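Local structure of putative isohexenylglutaconyl-CoA hydratase (Pseudomonas aeruginosa, 4ZU2) at residues A98-Q103 against L218-E223. The protein probably hydrates isohexenylglutaconyl-CoA in bacterial citronellate breakdown, as a member of the crotonase (enoyl-CoA hydratase/isomerase) family. Residues are numbered along the deposited sequence; the frame is centred on the assembly and turned at random.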
# COMPACT_ATOMS: atom_id res chain seq x y z
N ALA A 98 15.89 -5.28 12.85
CA ALA A 98 16.24 -5.85 11.57
C ALA A 98 15.71 -4.89 10.47
O ALA A 98 16.47 -4.47 9.60
CB ALA A 98 15.65 -7.24 11.42
N GLN A 99 14.42 -4.56 10.55
CA GLN A 99 13.75 -3.59 9.68
C GLN A 99 14.58 -2.32 9.52
O GLN A 99 14.70 -1.76 8.42
CB GLN A 99 12.37 -3.22 10.24
CG GLN A 99 11.55 -2.17 9.41
CD GLN A 99 10.70 -2.80 8.34
OE1 GLN A 99 11.14 -3.72 7.65
NE2 GLN A 99 9.45 -2.37 8.23
N ALA A 100 15.16 -1.88 10.62
CA ALA A 100 15.84 -0.60 10.64
C ALA A 100 17.35 -0.73 10.48
O ALA A 100 18.06 0.25 10.61
CB ALA A 100 15.48 0.18 11.94
N ALA A 101 17.83 -1.93 10.17
CA ALA A 101 19.27 -2.12 9.92
C ALA A 101 19.82 -1.25 8.77
O ALA A 101 19.23 -1.23 7.69
CB ALA A 101 19.57 -3.61 9.60
N PRO A 102 20.96 -0.55 8.99
CA PRO A 102 21.62 0.30 7.98
C PRO A 102 22.03 -0.44 6.69
O PRO A 102 22.03 0.15 5.59
CB PRO A 102 22.86 0.82 8.72
CG PRO A 102 22.41 0.84 10.19
CD PRO A 102 21.58 -0.37 10.33
N GLN A 103 22.33 -1.71 6.85
CA GLN A 103 22.59 -2.66 5.77
C GLN A 103 21.37 -2.97 4.93
O GLN A 103 20.24 -2.93 5.42
CB GLN A 103 23.00 -4.03 6.38
CG GLN A 103 24.35 -4.09 7.06
CD GLN A 103 24.35 -3.55 8.47
OE1 GLN A 103 23.32 -3.55 9.15
NE2 GLN A 103 25.52 -3.10 8.91
N LEU A 218 15.03 7.36 5.82
CA LEU A 218 14.04 8.29 5.28
C LEU A 218 12.80 7.55 4.82
O LEU A 218 11.69 8.02 5.01
CB LEU A 218 14.60 9.06 4.05
CG LEU A 218 15.63 10.14 4.34
CD1 LEU A 218 16.23 10.68 3.01
CD2 LEU A 218 15.00 11.25 5.18
N LEU A 219 13.01 6.44 4.12
CA LEU A 219 11.90 5.63 3.60
C LEU A 219 11.05 5.10 4.75
O LEU A 219 9.83 5.06 4.70
CB LEU A 219 12.46 4.45 2.78
CG LEU A 219 13.21 4.83 1.48
CD1 LEU A 219 14.08 3.69 0.98
CD2 LEU A 219 12.22 5.30 0.40
N LEU A 220 11.71 4.68 5.81
CA LEU A 220 11.01 4.11 6.94
C LEU A 220 10.22 5.20 7.66
O LEU A 220 9.15 4.96 8.16
CB LEU A 220 12.02 3.50 7.90
CG LEU A 220 12.64 2.20 7.33
CD1 LEU A 220 13.86 1.76 8.11
CD2 LEU A 220 11.63 1.08 7.28
N ALA A 221 10.81 6.37 7.73
CA ALA A 221 10.18 7.52 8.34
C ALA A 221 9.03 8.01 7.52
O ALA A 221 8.13 8.58 8.09
CB ALA A 221 11.20 8.64 8.56
N SER A 222 9.04 7.79 6.19
CA SER A 222 7.94 8.23 5.30
C SER A 222 6.59 7.65 5.61
O SER A 222 5.58 8.16 5.20
CB SER A 222 8.22 7.87 3.83
OG SER A 222 9.36 8.50 3.33
N GLU A 223 6.57 6.53 6.29
CA GLU A 223 5.31 5.84 6.51
C GLU A 223 4.39 6.67 7.41
O GLU A 223 3.20 6.86 7.11
CB GLU A 223 5.58 4.43 7.09
CG GLU A 223 6.27 3.51 6.08
CD GLU A 223 5.29 2.63 5.31
OE1 GLU A 223 5.17 1.44 5.65
OE2 GLU A 223 4.64 3.13 4.36
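Leu220 reaches out to the C-terminal end of helix 81-99 and sets CD1 against the backbone of Gln99 and Ala100 and CD2 against the side chain of Gln99. Its CD1 lies 3.6 Å from the O of Gln99 and 4.0 Å from the CA of Ala100. The other branch, CD2, rests on the aliphatic part of Gln99, 3.9 Å from CG, and the two side chains run obliquely past one another. Gln99 leaves its backbone with CG anti to the N (chi1 179°) and then bends at chi2 (88°), which brings CD and NE2 round near the same CD2 methyl. In the crotonase fold of this trimer, the contact joins the C-terminal end of helix 81-99, where the chain turns toward strand 104-109, to the last turn of helix 209-221. One turn back on that helix, Lys216 NZ hydrogen-bonds to the backbone O atoms of Ala101 and Gln103, a second link between helix 209-221 and the turn. Gln99 OE1 is hydrogen-bonded to NH1 of Arg163 of the second subunit. Leu218 O accepts from both N and OG of Ser222 on opposite faces of its carbonyl plane, with OG 2.9 Å away and 33° out of plane.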